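Side-chain contacts in ribonucleoside-diphosphate reductase, alpha chain (PDB 6DQX), which probably reduces ribonucleoside diphosphates to deoxyribonucleotides as the catalytic alpha subunit of a class Id ribonucleotide reductase: residues R335-R338 with F339-H343; E31-E35 with D36-F40; W218-S221 with M222-G225. One frame throughout, in Å; residues are numbered along the deposited sequence.

How the contacts relate
All three contacts are local, made within a single helix or at its end, and lie far apart: nearest atoms are about 26 Å apart for contacts 1 and 2, 25 Å for contacts 1 and 3, and 36 Å for contacts 2 and 3. Each is partly buried: Phe339, Leu33 and Met222 are buried, while the stacked or salt-bridged residues are at least partly exposed. Contact 1 runs along helix 334-343 and stacks two like-charged arginines, which acidic residues elsewhere in the chain probably balance. Contact 2 starts helix 35-44 with an asparagine cap, whereas contact 3 ends helix 216-223 in a Schellman motif; both carry a salt bridge from a glutamate to a base three residues further on.

Contact 1: R335-R338 with F339-H343; sequences RAHR and FATRH
Arg338 and Arg342, one turn apart on helix 334-343, lay their guanidinium groups flat on each other, with planes only 10° apart and centres 3.9 Å from one another. The stack is offset: Arg338 NH2 sits over the middle of the other group, 3.4 Å from Arg342 CZ, while Arg342 CD lies over the centre of the Arg338 guanidinium, 3.6 Å from Arg338 CZ. Arg338 reaches out fully extended from CG to NE; Arg342 bends at chi3 (76°), which turns its plane alongside.

On another side of the helix, Thr341 OG1 approaches one face of the His337 imidazole near its rim, 3.7 Å from His337 NE2; His337 ND1 is hydrogen-bonded to Ser327 OG. The threonine hydroxyl also donates to His337 O at 2.8 Å, from above the carbonyl plane, and Thr341 N reaches that oxygen from the opposite face, so two donors grip it. Phe339 CE2 stands over the His343 imidazole centre, and His343 ND1 donates to Phe339 O at 3.1 Å.

Within the ribonucleotide reductase barrel domain, Ala336 and Ala340 pack on Val289 of strand 288-296, and Ala340 also on Met320 and Phe323 of helix 308-327. Asp285 forms a salt bridge with Arg338, while Glu286 and Glu399 take the two terminal nitrogens of Arg342. These carboxylates probably make the like-charged stack tolerable, and their bonds would help fix the two planes nearly parallel.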
loop_
_atom_site.group_PDB
_atom_site.type_symbol
_atom_site.label_atom_id
_atom_site.label_comp_id
_atom_site.label_asym_id
_atom_site.label_seq_id
_atom_site.Cartn_x
_atom_site.Cartn_y
_atom_site.Cartn_z
ATOM N N ARG A 335 -14.455 -2.330 9.906
ATOM C CA ARG A 335 -15.536 -1.591 9.233
ATOM C C ARG A 335 -16.531 -2.563 8.617
ATOM O O ARG A 335 -17.726 -2.264 8.592
ATOM C CB ARG A 335 -15.011 -0.631 8.162
ATOM C CG ARG A 335 -14.144 0.484 8.732
ATOM C CD ARG A 335 -14.089 1.698 7.850
ATOM N NE ARG A 335 -13.355 1.418 6.620
ATOM C CZ ARG A 335 -12.984 2.328 5.725
ATOM N NH1 ARG A 335 -13.316 3.599 5.863
ATOM N NH2 ARG A 335 -12.310 1.950 4.644
ATOM N N ALA A 336 -16.028 -3.687 8.107
ATOM C CA ALA A 336 -16.872 -4.741 7.525
ATOM C C ALA A 336 -17.594 -5.522 8.623
ATOM O O ALA A 336 -18.765 -5.889 8.481
ATOM C CB ALA A 336 -16.059 -5.670 6.678
ATOM N N HIS A 337 -16.884 -5.797 9.709
ATOM C CA HIS A 337 -17.519 -6.452 10.870
ATOM C C HIS A 337 -18.709 -5.644 11.357
ATOM O O HIS A 337 -19.804 -6.225 11.591
ATOM C CB HIS A 337 -16.500 -6.639 11.992
ATOM C CG HIS A 337 -17.093 -7.155 13.261
ATOM N ND1 HIS A 337 -17.339 -8.484 13.462
ATOM C CD2 HIS A 337 -17.534 -6.519 14.364
ATOM C CE1 HIS A 337 -17.893 -8.652 14.649
ATOM N NE2 HIS A 337 -18.011 -7.477 15.220
ATOM N N ARG A 338 -18.521 -4.323 11.475
ATOM C CA ARG A 338 -19.563 -3.399 11.886
ATOM C C ARG A 338 -20.746 -3.454 10.902
ATOM O O ARG A 338 -21.909 -3.613 11.304
ATOM C CB ARG A 338 -19.027 -1.971 11.981
ATOM C CG ARG A 338 -20.081 -0.956 12.375
ATOM C CD ARG A 338 -19.468 0.390 12.664
ATOM N NE ARG A 338 -20.483 1.425 12.780
ATOM C CZ ARG A 338 -21.257 1.646 13.850
ATOM N NH1 ARG A 338 -21.187 0.900 14.938
ATOM N NH2 ARG A 338 -22.127 2.636 13.809
ATOM N N PHE A 339 -20.444 -3.344 9.618
ATOM C CA PHE A 339 -21.499 -3.407 8.612
ATOM C C PHE A 339 -22.314 -4.668 8.686
ATOM O O PHE A 339 -23.548 -4.605 8.726
ATOM C CB PHE A 339 -20.945 -3.263 7.173
ATOM C CG PHE A 339 -22.029 -3.292 6.129
ATOM C CD1 PHE A 339 -22.500 -4.497 5.644
ATOM C CD2 PHE A 339 -22.583 -2.111 5.662
ATOM C CE1 PHE A 339 -23.490 -4.546 4.669
ATOM C CE2 PHE A 339 -23.596 -2.135 4.709
ATOM C CZ PHE A 339 -24.049 -3.349 4.218
ATOM N N ALA A 340 -21.647 -5.813 8.674
ATOM C CA ALA A 340 -22.332 -7.093 8.732
ATOM C C ALA A 340 -23.209 -7.205 9.985
ATOM O O ALA A 340 -24.368 -7.584 9.879
ATOM C CB ALA A 340 -21.375 -8.251 8.697
ATOM N N THR A 341 -22.653 -6.842 11.130
ATOM C CA THR A 341 -23.405 -6.848 12.407
ATOM C C THR A 341 -24.704 -6.016 12.338
ATOM O O THR A 341 -25.763 -6.452 12.804
ATOM C CB THR A 341 -22.533 -6.341 13.559
ATOM O OG1 THR A 341 -21.396 -7.205 13.650
ATOM C CG2 THR A 341 -23.336 -6.356 14.903
ATOM N N ARG A 342 -24.623 -4.815 11.774
ATOM C CA ARG A 342 -25.748 -3.909 11.799
ATOM C C ARG A 342 -26.768 -4.090 10.677
ATOM O O ARG A 342 -27.938 -3.756 10.864
ATOM C CB ARG A 342 -25.248 -2.482 11.838
ATOM C CG ARG A 342 -24.349 -2.237 13.032
ATOM C CD ARG A 342 -23.695 -0.888 12.952
ATOM N NE ARG A 342 -24.574 0.216 13.285
ATOM C CZ ARG A 342 -24.893 1.253 12.505
ATOM N NH1 ARG A 342 -24.452 1.402 11.264
ATOM N NH2 ARG A 342 -25.670 2.189 13.010
ATOM N N HIS A 343 -26.316 -4.587 9.516
ATOM C CA HIS A 343 -27.132 -4.678 8.295
ATOM C C HIS A 343 -27.592 -6.091 7.966
ATOM O O HIS A 343 -28.714 -6.279 7.506
ATOM C CB HIS A 343 -26.326 -4.178 7.074
ATOM C CG HIS A 343 -26.086 -2.702 7.068
ATOM N ND1 HIS A 343 -25.145 -2.071 7.860
ATOM C CD2 HIS A 343 -26.658 -1.740 6.328
ATOM C CE1 HIS A 343 -25.178 -0.768 7.609
ATOM N NE2 HIS A 343 -26.093 -0.544 6.685
#

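Contact 2: E31-E35 with D36-F40; sequences EWLNE and DSRLF
Asn34 turns its amide back over the first turn of helix 35-44 because CG sits between the backbone N and the carbonyl carbon (chi1 67°), a placement that carries OD1 toward Ser37. Glu35 folds at chi2 (58°), while Arg38 is bent at chi3; the two bends bring carboxylate and guanidinium together beside the first turn.

Asn34 is the N-cap residue, and its side chain makes the capping bond. Ser37 N donates to Asn34 OD1 at 3.0 Å, nearly in line with the C=O bond, with an N-H...O angle of 165°. The other end of the amide is used too: ND2 donates to a water, which in turn donates to Asp36 OD2 at 2.7 Å, linking the cap to the helix through solvent.

Glu35 and Arg38 form a salt bridge, OE2 to NH2 at 2.7 Å. Their side chains cross at about a right angle and the flat groups are steeply turned, so a single nitrogen meets OE2 from above the carboxylate plane instead of two oxygens facing two nitrogens. Nearer the backbone, Arg38 CG lies 3.8 Å from Leu33 CD1, these two side chains also crossing at about a right angle.

Leu33 itself is the centre of an inverse gamma turn that leads the chain into the helix. It packs against Ala52 and Leu53 of helix 52-67, and Trp32 reaches Ile56 of that helix while its NE1 donates to Met80 O in helix 72-82. On the helical part, Ser37 OG bonds to Ile423 O and Phe40 meets Phe422 edge-to-face, which seats the beginning of helix 35-44 against helix 418-423.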
loop_
_atom_site.group_PDB
_atom_site.type_symbol
_atom_site.label_atom_id
_atom_site.label_comp_id
_atom_site.label_asym_id
_atom_site.label_seq_id
_atom_site.Cartn_x
_atom_site.Cartn_y
_atom_site.Cartn_z
ATOM N N GLU A 31 -27.592 -35.480 -9.967
ATOM C CA GLU A 31 -27.256 -35.642 -11.384
ATOM C C GLU A 31 -26.254 -34.596 -11.840
ATOM O O GLU A 31 -25.358 -34.890 -12.638
ATOM C CB GLU A 31 -28.501 -35.601 -12.261
ATOM C CG GLU A 31 -28.204 -35.869 -13.736
ATOM C CD GLU A 31 -29.429 -35.764 -14.599
ATOM O OE1 GLU A 31 -30.014 -36.813 -14.914
ATOM O OE2 GLU A 31 -29.802 -34.631 -14.962
ATOM N N TRP A 32 -26.424 -33.370 -11.337
ATOM C CA TRP A 32 -25.518 -32.251 -11.599
ATOM C C TRP A 32 -24.065 -32.484 -11.224
ATOM O O TRP A 32 -23.170 -31.938 -11.857
ATOM C CB TRP A 32 -26.018 -30.978 -10.888
ATOM C CG TRP A 32 -26.026 -31.003 -9.377
ATOM C CD1 TRP A 32 -27.065 -31.345 -8.576
ATOM C CD2 TRP A 32 -24.971 -30.597 -8.501
ATOM N NE1 TRP A 32 -26.734 -31.199 -7.277
ATOM C CE2 TRP A 32 -25.450 -30.734 -7.189
ATOM C CE3 TRP A 32 -23.678 -30.106 -8.697
ATOM C CZ2 TRP A 32 -24.680 -30.427 -6.071
ATOM C CZ3 TRP A 32 -22.897 -29.817 -7.596
ATOM C CH2 TRP A 32 -23.408 -29.972 -6.282
ATOM N N LEU A 33 -23.851 -33.270 -10.184
ATOM C CA LEU A 33 -22.531 -33.590 -9.666
ATOM C C LEU A 33 -21.948 -34.747 -10.476
ATOM O O LEU A 33 -21.832 -35.872 -9.996
ATOM C CB LEU A 33 -22.644 -33.927 -8.180
ATOM C CG LEU A 33 -21.373 -34.095 -7.353
ATOM C CD1 LEU A 33 -20.468 -32.890 -7.504
ATOM C CD2 LEU A 33 -21.772 -34.271 -5.889
ATOM N N ASN A 34 -21.631 -34.448 -11.730
ATOM C CA ASN A 34 -21.052 -35.431 -12.640
ATOM C C ASN A 34 -19.528 -35.362 -12.515
ATOM O O ASN A 34 -18.999 -34.625 -11.666
ATOM C CB ASN A 34 -21.542 -35.202 -14.070
ATOM C CG ASN A 34 -21.051 -33.914 -14.684
ATOM O OD1 ASN A 34 -20.300 -33.144 -14.090
ATOM N ND2 ASN A 34 -21.482 -33.673 -15.912
ATOM N N GLU A 35 -18.818 -36.101 -13.362
ATOM C CA GLU A 35 -17.371 -36.203 -13.217
ATOM C C GLU A 35 -16.692 -34.839 -13.464
ATOM O O GLU A 35 -15.765 -34.481 -12.744
ATOM C CB GLU A 35 -16.823 -37.330 -14.119
ATOM C CG GLU A 35 -15.386 -37.765 -13.835
ATOM C CD GLU A 35 -15.161 -38.258 -12.415
ATOM O OE1 GLU A 35 -14.122 -37.895 -11.819
ATOM O OE2 GLU A 35 -16.012 -38.999 -11.880
ATOM N N ASP A 36 -17.202 -34.062 -14.424
ATOM C CA ASP A 36 -16.694 -32.701 -14.679
ATOM C C ASP A 36 -16.782 -31.824 -13.426
ATOM O O ASP A 36 -15.813 -31.156 -13.031
ATOM C CB ASP A 36 -17.485 -32.022 -15.804
ATOM C CG ASP A 36 -17.243 -32.648 -17.190
ATOM O OD1 ASP A 36 -16.322 -33.475 -17.355
ATOM O OD2 ASP A 36 -17.999 -32.299 -18.119
ATOM N N SER A 37 -17.954 -31.841 -12.794
ATOM C CA SER A 37 -18.176 -31.029 -11.595
ATOM C C SER A 37 -17.330 -31.492 -10.411
ATOM O O SER A 37 -16.754 -30.670 -9.704
ATOM C CB SER A 37 -19.664 -30.990 -11.228
ATOM O OG SER A 37 -20.365 -30.284 -12.232
ATOM N N ARG A 38 -17.244 -32.796 -10.201
ATOM C CA ARG A 38 -16.397 -33.321 -9.135
ATOM C C ARG A 38 -14.953 -32.898 -9.307
ATOM O O ARG A 38 -14.332 -32.455 -8.346
ATOM C CB ARG A 38 -16.474 -34.851 -9.049
ATOM C CG ARG A 38 -17.626 -35.351 -8.198
ATOM C CD ARG A 38 -17.403 -36.795 -7.777
ATOM N NE ARG A 38 -17.413 -37.668 -8.935
ATOM C CZ ARG A 38 -18.503 -38.053 -9.602
ATOM N NH1 ARG A 38 -19.727 -37.647 -9.238
ATOM N NH2 ARG A 38 -18.365 -38.855 -10.657
ATOM N N LEU A 39 -14.426 -33.041 -10.533
ATOM C CA LEU A 39 -13.036 -32.634 -10.831
ATOM C C LEU A 39 -12.823 -31.157 -10.604
ATOM O O LEU A 39 -11.832 -30.747 -9.983
ATOM C CB LEU A 39 -12.628 -32.967 -12.283
ATOM C CG LEU A 39 -11.759 -34.199 -12.445
ATOM C CD1 LEU A 39 -12.444 -35.410 -11.835
ATOM C CD2 LEU A 39 -11.443 -34.423 -13.910
ATOM N N PHE A 40 -13.746 -30.356 -11.116
ATOM C CA PHE A 40 -13.675 -28.904 -10.939
ATOM C C PHE A 40 -13.617 -28.541 -9.455
ATOM O O PHE A 40 -12.767 -27.769 -9.027
ATOM C CB PHE A 40 -14.867 -28.228 -11.614
ATOM C CG PHE A 40 -14.746 -26.718 -11.695
ATOM C CD1 PHE A 40 -13.998 -26.120 -12.703
ATOM C CD2 PHE A 40 -15.357 -25.902 -10.753
ATOM C CE1 PHE A 40 -13.875 -24.732 -12.785
ATOM C CE2 PHE A 40 -15.242 -24.511 -10.827
ATOM C CZ PHE A 40 -14.503 -23.924 -11.846
HETATM O O HOH W 1 -20.300 -30.993 -17.427
#

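Contact 3: W218-S221 with M222-G225; sequences WLES and MKAG. With EDO (1,2-ethanediol), chain G.
Glu220 and Lys223 supply the charged part of this contact, a salt bridge in which Lys223 NZ donates to Glu220 OE2 at 2.7 Å, from above the carboxylate plane. Glu220 folds at chi2 (-62°) and Lys223 at chi3, so that their ends meet alongside the helix; Glu544 gives NZ a second acidic partner.

The apolar packing centres on Met222, which is buried with Leu219. Met222, bent at both chi2 and chi3, lies beside Leu219 and points the same way, with Met222 CE 4.0 Å from Leu219 CD2. Its CB comes obliquely to the Trp218 ring, 4.1 Å from Trp218 CZ3. Leu540 of helix 532-544 touches both Leu219 and Met222.

At the edge of the indole, Trp218 NE1 makes a weak hydrogen bond to O1 of a 1,2-ethanediol, 3.1 Å away and probably left from crystallisation. Lys229 adds a cation-pi contact to the indole and also bonds to Ser221 OG.

The last backbone bonds run from Ala224 N to Glu220 O, at 2.9 Å, and from Gly225 N to Met222 O. Gly225, with its positive phi (118°), ends helix 216-223 in a Schellman motif before the turn into helix 227-243.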
loop_
_atom_site.group_PDB
_atom_site.type_symbol
_atom_site.label_atom_id
_atom_site.label_comp_id
_atom_site.label_asym_id
_atom_site.label_seq_id
_atom_site.Cartn_x
_atom_site.Cartn_y
_atom_site.Cartn_z
ATOM N N TRP A 218 -26.623 15.001 -14.901
ATOM C CA TRP A 218 -25.453 15.031 -15.783
ATOM C C TRP A 218 -25.807 14.518 -17.182
ATOM O O TRP A 218 -25.490 15.166 -18.199
ATOM C CB TRP A 218 -24.272 14.222 -15.196
ATOM C CG TRP A 218 -22.975 14.473 -15.907
ATOM C CD1 TRP A 218 -22.013 15.354 -15.536
ATOM C CD2 TRP A 218 -22.510 13.855 -17.110
ATOM N NE1 TRP A 218 -20.979 15.333 -16.431
ATOM C CE2 TRP A 218 -21.260 14.421 -17.413
ATOM C CE3 TRP A 218 -23.035 12.881 -17.969
ATOM C CZ2 TRP A 218 -20.517 14.042 -18.534
ATOM C CZ3 TRP A 218 -22.308 12.508 -19.082
ATOM C CH2 TRP A 218 -21.049 13.086 -19.353
ATOM N N LEU A 219 -26.449 13.352 -17.246
ATOM C CA LEU A 219 -26.876 12.800 -18.530
ATOM C C LEU A 219 -27.920 13.649 -19.236
ATOM O O LEU A 219 -27.873 13.732 -20.464
ATOM C CB LEU A 219 -27.409 11.375 -18.402
ATOM C CG LEU A 219 -26.383 10.268 -18.338
ATOM C CD1 LEU A 219 -27.118 8.987 -17.940
ATOM C CD2 LEU A 219 -25.631 10.083 -19.646
ATOM N N GLU A 220 -28.842 14.270 -18.499
ATOM C CA GLU A 220 -29.821 15.179 -19.136
ATOM C C GLU A 220 -29.158 16.438 -19.728
ATOM O O GLU A 220 -29.573 16.923 -20.788
ATOM C CB GLU A 220 -30.941 15.575 -18.176
ATOM C CG GLU A 220 -31.920 14.437 -17.861
ATOM C CD GLU A 220 -32.678 13.927 -19.082
ATOM O OE1 GLU A 220 -33.133 14.758 -19.905
ATOM O OE2 GLU A 220 -32.808 12.689 -19.226
ATOM N N SER A 221 -28.138 16.947 -19.042
ATOM C CA SER A 221 -27.326 18.055 -19.551
ATOM C C SER A 221 -26.597 17.655 -20.828
ATOM O O SER A 221 -26.584 18.425 -21.785
ATOM C CB SER A 221 -26.338 18.545 -18.475
ATOM O OG SER A 221 -25.541 19.620 -18.940
ATOM N N MET A 222 -26.007 16.458 -20.839
ATOM C CA MET A 222 -25.349 15.879 -22.022
ATOM C C MET A 222 -26.308 15.727 -23.220
ATOM O O MET A 222 -25.978 16.102 -24.366
ATOM C CB MET A 222 -24.761 14.511 -21.666
ATOM C CG MET A 222 -23.817 13.905 -22.682
ATOM S SD MET A 222 -24.548 13.042 -24.081
ATOM C CE MET A 222 -25.306 11.612 -23.295
ATOM N N LYS A 223 -27.480 15.152 -22.957
ATOM C CA LYS A 223 -28.492 14.944 -24.004
ATOM C C LYS A 223 -29.045 16.266 -24.560
ATOM O O LYS A 223 -29.268 16.383 -25.770
ATOM C CB LYS A 223 -29.629 14.053 -23.493
ATOM C CG LYS A 223 -29.202 12.601 -23.305
ATOM C CD LYS A 223 -30.362 11.680 -22.947
ATOM C CE LYS A 223 -30.886 11.889 -21.541
ATOM N NZ LYS A 223 -32.157 11.132 -21.336
ATOM N N ALA A 224 -29.224 17.257 -23.685
ATOM C CA ALA A 224 -29.635 18.604 -24.092
ATOM C C ALA A 224 -28.564 19.421 -24.866
ATOM O O ALA A 224 -28.843 20.551 -25.271
ATOM C CB ALA A 224 -30.126 19.389 -22.885
ATOM N N GLY A 225 -27.353 18.882 -25.033
ATOM C CA GLY A 225 -26.364 19.408 -25.977
ATOM C C GLY A 225 -25.044 19.935 -25.428
ATOM O O GLY A 225 -24.225 20.415 -26.211
HETATM C C1 EDO G . -18.260 17.442 -16.331
HETATM O O1 EDO G . -19.354 17.790 -15.480
HETATM C C2 EDO G . -17.483 16.364 -15.587
HETATM O O2 EDO G . -16.207 15.897 -16.061
#